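Local coordinates for protein acetyl xylan esterase (Geobacillus stearothermophilus, PDB 5BN1) that cleaves acetyl side groups from the xylose units of xylan and xylo-oligosaccharides, working as a serine esterase of the GDSL family, at residues A[108-114]-A[153-158]; A[94-98]-A[146-151]. The protein carries 1 engineered substitution. One frame throughout, in Å; residues are numbered along the deposited sequence.

Contact 1 of 2, residues A[108-114]-A[153-158]. With IMD (imidazole), chain F.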
loop_
_atom_site.group_PDB
_atom_site.type_symbol
_atom_site.label_atom_id
_atom_site.label_comp_id
_atom_site.label_asym_id
_atom_site.label_seq_id
_atom_site.Cartn_x
_atom_site.Cartn_y
_atom_site.Cartn_z
ATOM N N VAL A 108 25.041 26.876 -5.683
ATOM C CA VAL A 108 26.017 26.911 -6.803
ATOM C C VAL A 108 26.006 28.336 -7.273
ATOM O O VAL A 108 25.109 28.802 -7.972
ATOM C CB VAL A 108 25.642 25.930 -7.913
ATOM C CG1 VAL A 108 26.600 26.071 -9.074
ATOM C CG2 VAL A 108 25.619 24.525 -7.450
ATOM N N TYR A 109 27.022 29.130 -6.890
ATOM C CA TYR A 109 27.186 30.546 -7.129
ATOM C C TYR A 109 27.641 30.737 -8.594
ATOM O O TYR A 109 28.007 29.739 -9.228
ATOM C CB TYR A 109 28.181 31.134 -6.139
ATOM C CG TYR A 109 27.672 31.084 -4.711
ATOM C CD1 TYR A 109 26.497 31.700 -4.349
ATOM C CD2 TYR A 109 28.467 30.487 -3.702
ATOM C CE1 TYR A 109 26.043 31.614 -3.050
ATOM C CE2 TYR A 109 27.938 30.331 -2.411
ATOM C CZ TYR A 109 26.807 30.964 -2.106
ATOM O OH TYR A 109 26.331 30.944 -0.787
ATOM N N LEU A 110 27.543 31.979 -9.011
ATOM C CA LEU A 110 27.674 32.255 -10.455
ATOM C C LEU A 110 28.980 31.785 -10.996
ATOM O O LEU A 110 29.050 31.357 -12.124
ATOM C CB LEU A 110 27.418 33.726 -10.677
ATOM C CG LEU A 110 27.227 34.163 -12.161
ATOM C CD1 LEU A 110 25.855 33.634 -12.610
ATOM C CD2 LEU A 110 27.291 35.629 -12.320
ATOM N N ASP A 111 30.082 31.971 -10.217
ATOM C CA ASP A 111 31.349 31.463 -10.712
ATOM C C ASP A 111 31.433 29.994 -10.968
ATOM O O ASP A 111 31.915 29.559 -12.006
ATOM C CB ASP A 111 32.524 31.891 -9.780
ATOM C CG ASP A 111 32.441 31.368 -8.381
ATOM O OD1 ASP A 111 31.336 31.193 -7.804
ATOM O OD2 ASP A 111 33.488 31.048 -7.791
ATOM N N GLU A 112 30.887 29.154 -10.061
ATOM C CA GLU A 112 30.804 27.740 -10.267
ATOM C C GLU A 112 29.847 27.404 -11.417
ATOM O O GLU A 112 30.183 26.562 -12.195
ATOM C CB GLU A 112 30.403 26.996 -8.989
ATOM C CG GLU A 112 30.413 25.534 -9.137
ATOM C CD GLU A 112 30.019 24.712 -7.889
ATOM O OE1 GLU A 112 29.713 25.326 -6.856
ATOM O OE2 GLU A 112 29.976 23.491 -8.023
ATOM N N TYR A 113 28.758 28.101 -11.468
ATOM C CA TYR A 113 27.769 27.859 -12.534
ATOM C C TYR A 113 28.341 28.105 -13.938
ATOM O O TYR A 113 28.286 27.186 -14.772
ATOM C CB TYR A 113 26.525 28.688 -12.279
ATOM C CG TYR A 113 25.428 28.464 -13.273
ATOM C CD1 TYR A 113 24.580 27.394 -13.143
ATOM C CD2 TYR A 113 25.220 29.383 -14.262
ATOM C CE1 TYR A 113 23.566 27.187 -14.033
ATOM C CE2 TYR A 113 24.147 29.234 -15.192
ATOM C CZ TYR A 113 23.339 28.095 -15.031
ATOM O OH TYR A 113 22.311 27.978 -15.958
ATOM N N GLU A 114 28.909 29.266 -14.086
ATOM C CA GLU A 114 29.470 29.610 -15.395
ATOM C C GLU A 114 30.572 28.663 -15.741
ATOM O O GLU A 114 30.682 28.189 -16.889
ATOM C CB GLU A 114 29.942 31.086 -15.445
ATOM C CG GLU A 114 30.390 31.575 -16.836
ATOM C CD GLU A 114 31.852 31.341 -17.164
ATOM O OE1 GLU A 114 32.634 30.855 -16.351
ATOM O OE2 GLU A 114 32.122 31.638 -18.396
ATOM N N GLN A 153 20.250 36.810 -14.081
ATOM C CA GLN A 153 21.742 36.820 -14.209
ATOM C C GLN A 153 22.292 35.523 -14.679
ATOM O O GLN A 153 23.137 35.393 -15.557
ATOM C CB GLN A 153 22.324 37.291 -12.913
ATOM C CG GLN A 153 23.850 37.310 -13.014
ATOM C CD GLN A 153 24.460 37.867 -11.754
ATOM O OE1 GLN A 153 24.085 37.483 -10.579
ATOM N NE2 GLN A 153 25.299 38.889 -11.943
ATOM N N TYR A 154 21.811 34.347 -14.154
ATOM C CA TYR A 154 22.165 33.016 -14.608
ATOM C C TYR A 154 21.736 32.804 -16.049
ATOM O O TYR A 154 22.470 32.193 -16.821
ATOM C CB TYR A 154 21.605 31.925 -13.666
ATOM C CG TYR A 154 22.381 31.721 -12.355
ATOM C CD1 TYR A 154 22.506 32.792 -11.446
ATOM C CD2 TYR A 154 22.897 30.499 -12.021
ATOM C CE1 TYR A 154 23.263 32.644 -10.246
ATOM C CE2 TYR A 154 23.604 30.321 -10.833
ATOM C CZ TYR A 154 23.717 31.391 -9.990
ATOM O OH TYR A 154 24.446 31.239 -8.772
ATOM N N GLY A 155 20.566 33.296 -16.410
ATOM C CA GLY A 155 20.139 33.226 -17.789
ATOM C C GLY A 155 21.110 33.989 -18.757
ATOM O O GLY A 155 21.222 33.523 -19.852
ATOM N N ARG A 156 21.595 35.119 -18.299
ATOM C CA ARG A 156 22.625 35.898 -19.105
ATOM C C ARG A 156 23.806 35.023 -19.345
ATOM O O ARG A 156 24.385 34.978 -20.479
ATOM C CB ARG A 156 22.987 37.190 -18.459
ATOM C CG ARG A 156 21.958 38.202 -18.454
ATOM C CD ARG A 156 22.447 39.618 -18.222
ATOM N NE ARG A 156 22.968 39.841 -16.874
ATOM C CZ ARG A 156 22.269 40.144 -15.829
ATOM N NH1 ARG A 156 20.926 40.153 -15.827
ATOM N NH2 ARG A 156 22.856 40.336 -14.663
ATOM N N VAL A 157 24.285 34.255 -18.358
ATOM C CA VAL A 157 25.347 33.284 -18.538
ATOM C C VAL A 157 25.068 32.312 -19.589
ATOM O O VAL A 157 25.856 31.976 -20.453
ATOM C CB VAL A 157 25.823 32.617 -17.216
ATOM C CG1 VAL A 157 26.620 31.357 -17.481
ATOM C CG2 VAL A 157 26.481 33.662 -16.267
ATOM N N VAL A 158 23.869 31.676 -19.518
ATOM C CA VAL A 158 23.494 30.720 -20.512
ATOM C C VAL A 158 23.576 31.288 -21.974
ATOM O O VAL A 158 24.060 30.559 -22.852
ATOM C CB VAL A 158 22.099 30.157 -20.133
ATOM C CG1 VAL A 158 21.655 29.186 -21.218
ATOM C CG2 VAL A 158 22.167 29.393 -18.784
HETATM N N1 IMD F . 30.697 34.427 -21.511
HETATM C C2 IMD F . 31.053 33.180 -20.862
HETATM N N3 IMD F . 30.781 33.451 -19.650
HETATM C C4 IMD F . 30.640 34.801 -19.380
HETATM C C5 IMD F . 30.453 35.464 -20.615
#
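Tyr154 reaches from helix 146-165 to the start of helix 110-124, where neighbouring helices of the SGNH-hydrolase alpha/beta fold run side by side; the axes of the short segments approach to 10.5 Å and cross at -27°. Its CG lies anti to its carbonyl carbon (chi1 -78°), which swings the ring along the helix toward the N-terminal end of the partner. CB passes near CE2 of Tyr113. Further out, Tyr154 CD2 sits over the centre of the Tyr113 ring, 3.4 Å from Tyr113 CD2, with the ring planes inclined at 49°, an oblique aromatic contact. CD1 and CE1 border the face that takes the methyl CD1 of Leu110, a CH-pi contact 3.8 Å from the ring centroid. At the tip, OH donates to Val108 O at 2.6 Å, in the carbonyl plane and on a lone pair; Gln97 of helix 91-99 bonds the same hydroxyl. The ring is thus pinned at its end as well as along its sides.

Leu110 spreads its two methyls, CD1 going on to Val157 CG2 and CD2 to the amide carbon CD of Gln153. Glu114 CG packs on Val157 CG1; its OE2 takes a weak hydrogen bond from imidazole N3, probably from the crystallisation liquor. Tyr113 OH is hydrogen-bonded with Ile89 O, and Val158 CG2 comes in at that ring's edge, 3.2 Å from Tyr113 OH.

Contact 2 of 2, residues A[94-98]-A[146-151]; sequences VWRQY and PMRRTM
The Tyr98 ring has Met147 over one face and Thr150 at its edge. CA of Met147 stands above the rim of that face, and CB makes a CH-pi contact 4.0 Å from the ring centroid, 17° off the normal. Pro146 CB approaches CE1 obliquely, whereas Thr150 OG1 lies in the ring plane beyond the hydroxyl. Trp95, the second flat group, has Arg96 NH1 over one face, toward the rim, and meets the end of Met147: CE comes in obliquely to 3.3 Å from Trp95 CD1, and SD is 4.2 Å from the centroid of the five-membered ring, an oblique Met-aromatic contact. Met147 reaches both rings because its chain is fully drawn out, CG anti to the backbone N (chi1 178°) and the next two torsions also near 180°; CB and CG lie against Tyr98, CE against Trp95, and SD stands oblique to both rings.

Farther along, Val94 packs against Met147, Thr150 and Met151. Its CG1 touches Thr150 CG2 at 3.8 Å, and its CG2 meets Met151 SD, whose chain bends at chi2 and chi3. The segments run nearly antiparallel, at 152°. Another subunit adds to both rings: its Trp190 stacks on Trp95 and its Tyr184 meets Tyr98 edge-to-face, so this helix pair also belongs to the octamer interface. Trp95 lies close to His194, inferred to belong to the charge relay.

Tyr98 OH and Thr150 OG1 are hydrogen-bonded at 2.6 Å, and either may be the donor. A phenylalanine in place of Tyr98 would probably leave Thr150 OG1 without this hydroxyl mate. The short bond adds a polar tie to a mainly apolar and sulfur-aromatic interface.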
loop_
_atom_site.group_PDB
_atom_site.type_symbol
_atom_site.label_atom_id
_atom_site.label_comp_id
_atom_site.label_asym_id
_atom_site.label_seq_id
_atom_site.Cartn_x
_atom_site.Cartn_y
_atom_site.Cartn_z
ATOM N N VAL A 94 20.252 28.520 -8.123
ATOM C CA VAL A 94 19.711 29.731 -7.629
ATOM C C VAL A 94 18.839 29.472 -6.388
ATOM O O VAL A 94 18.960 30.146 -5.383
ATOM C CB VAL A 94 18.955 30.485 -8.707
ATOM C CG1 VAL A 94 18.286 31.678 -8.163
ATOM C CG2 VAL A 94 19.937 30.883 -9.848
ATOM N N TRP A 95 17.837 28.623 -6.569
ATOM C CA TRP A 95 16.772 28.493 -5.531
ATOM C C TRP A 95 17.351 28.210 -4.174
ATOM O O TRP A 95 16.874 28.773 -3.198
ATOM C CB TRP A 95 15.806 27.410 -5.949
ATOM C CG TRP A 95 14.417 27.498 -5.360
ATOM C CD1 TRP A 95 13.868 28.507 -4.644
ATOM C CD2 TRP A 95 13.338 26.616 -5.726
ATOM N NE1 TRP A 95 12.516 28.247 -4.400
ATOM C CE2 TRP A 95 12.174 27.097 -5.067
ATOM C CE3 TRP A 95 13.294 25.445 -6.436
ATOM C CZ2 TRP A 95 10.927 26.447 -5.259
ATOM C CZ3 TRP A 95 12.094 24.772 -6.561
ATOM C CH2 TRP A 95 10.937 25.311 -5.963
ATOM N N ARG A 96 18.320 27.316 -4.090
ATOM C CA ARG A 96 18.944 27.023 -2.805
ATOM C C ARG A 96 19.436 28.194 -2.027
ATOM O O ARG A 96 19.449 28.244 -0.786
ATOM C CB ARG A 96 19.970 25.906 -2.909
ATOM C CG ARG A 96 19.501 24.572 -3.379
ATOM C CD ARG A 96 18.530 23.846 -2.445
ATOM N NE ARG A 96 17.167 24.308 -2.712
ATOM C CZ ARG A 96 16.418 23.926 -3.734
ATOM N NH1 ARG A 96 15.176 24.439 -3.867
ATOM N NH2 ARG A 96 16.873 23.131 -4.702
ATOM N N GLN A 97 19.953 29.196 -2.760
ATOM C CA GLN A 97 20.434 30.417 -2.168
ATOM C C GLN A 97 19.381 31.197 -1.380
ATOM O O GLN A 97 19.638 32.000 -0.521
ATOM C CB GLN A 97 21.098 31.356 -3.196
ATOM C CG GLN A 97 22.197 30.696 -3.991
ATOM C CD GLN A 97 22.789 31.533 -5.074
ATOM O OE1 GLN A 97 23.073 32.766 -4.827
ATOM N NE2 GLN A 97 23.036 30.956 -6.225
ATOM N N TYR A 98 18.110 31.008 -1.849
ATOM C CA TYR A 98 16.951 31.673 -1.302
ATOM C C TYR A 98 16.088 30.789 -0.380
ATOM O O TYR A 98 15.576 31.386 0.596
ATOM C CB TYR A 98 16.086 32.215 -2.506
ATOM C CG TYR A 98 16.836 33.351 -3.211
ATOM C CD1 TYR A 98 16.855 34.595 -2.668
ATOM C CD2 TYR A 98 17.505 33.130 -4.413
ATOM C CE1 TYR A 98 17.565 35.649 -3.237
ATOM C CE2 TYR A 98 18.228 34.144 -4.964
ATOM C CZ TYR A 98 18.246 35.355 -4.390
ATOM O OH TYR A 98 18.994 36.442 -4.902
ATOM N N PRO A 146 14.158 39.450 -5.648
ATOM C CA PRO A 146 15.521 39.022 -5.625
ATOM C C PRO A 146 15.874 37.781 -6.353
ATOM O O PRO A 146 16.876 37.634 -7.046
ATOM C CB PRO A 146 15.811 38.852 -4.100
ATOM C CG PRO A 146 14.916 39.787 -3.449
ATOM C CD PRO A 146 13.672 39.856 -4.330
ATOM N N MET A 147 15.009 36.749 -6.260
ATOM C CA MET A 147 15.323 35.468 -6.892
ATOM C C MET A 147 15.109 35.618 -8.444
ATOM O O MET A 147 15.858 34.983 -9.176
ATOM C CB MET A 147 14.469 34.305 -6.353
ATOM C CG MET A 147 14.784 33.041 -7.043
ATOM S SD MET A 147 14.187 31.584 -6.126
ATOM C CE MET A 147 14.314 30.360 -7.383
ATOM N N ARG A 148 14.114 36.388 -8.876
ATOM C CA ARG A 148 13.981 36.627 -10.271
ATOM C C ARG A 148 15.222 37.315 -10.885
ATOM O O ARG A 148 15.692 36.955 -11.938
ATOM C CB ARG A 148 12.717 37.473 -10.560
ATOM C CG ARG A 148 12.560 37.931 -12.017
ATOM C CD ARG A 148 12.381 36.875 -13.071
ATOM N NE ARG A 148 12.697 37.401 -14.436
ATOM C CZ ARG A 148 11.928 38.265 -15.055
ATOM N NH1 ARG A 148 10.703 38.521 -14.694
ATOM N NH2 ARG A 148 12.468 38.851 -16.154
ATOM N N ARG A 149 15.690 38.303 -10.118
ATOM C CA ARG A 149 16.909 39.053 -10.567
ATOM C C ARG A 149 18.088 38.165 -10.686
ATOM O O ARG A 149 18.835 38.166 -11.691
ATOM C CB ARG A 149 17.125 40.210 -9.648
ATOM C CG ARG A 149 18.293 41.093 -10.050
ATOM C CD ARG A 149 18.250 42.348 -9.138
ATOM N NE ARG A 149 18.423 42.069 -7.718
ATOM C CZ ARG A 149 17.676 42.497 -6.631
ATOM N NH1 ARG A 149 16.576 43.299 -6.679
ATOM N NH2 ARG A 149 18.065 42.103 -5.406
ATOM N N THR A 150 18.309 37.302 -9.681
ATOM C CA THR A 150 19.338 36.317 -9.792
ATOM C C THR A 150 19.243 35.394 -10.937
ATOM O O THR A 150 20.116 35.033 -11.688
ATOM C CB THR A 150 19.593 35.645 -8.404
ATOM O OG1 THR A 150 19.826 36.631 -7.378
ATOM C CG2 THR A 150 20.637 34.619 -8.427
ATOM N N MET A 151 17.998 34.858 -11.077
ATOM C CA MET A 151 17.774 33.951 -12.143
ATOM C C MET A 151 18.094 34.562 -13.541
ATOM O O MET A 151 18.646 33.887 -14.374
ATOM C CB MET A 151 16.288 33.451 -12.119
ATOM C CG MET A 151 16.088 32.151 -12.803
ATOM S SD MET A 151 16.828 30.701 -12.034
ATOM C CE MET A 151 15.630 30.535 -10.710
#

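In the fold
Contacts 1 and 2 share helix 146-165: its first turns pack on helix 91-99 in contact 2, and the turns after them on helix 110-124 in contact 1. Their centres lie about 11 Å apart. Along the chain the segments alternate, 94-98, 108-114, 146-151, 153-158, with strand 130-134 of the five-stranded parallel sheet between the second and third. The two contacts join directly where Gln97 NE2 probably hydrogen-bonds Tyr154 OH (2.9 Å) and Val94 CG2 packs on Tyr154 CD1. Three helices are thereby held together near the start of helix 91-99, where Asn92, one of two inferred transition-state stabilisers, lies, while contact 2 alone extends to a second subunit of the octamer.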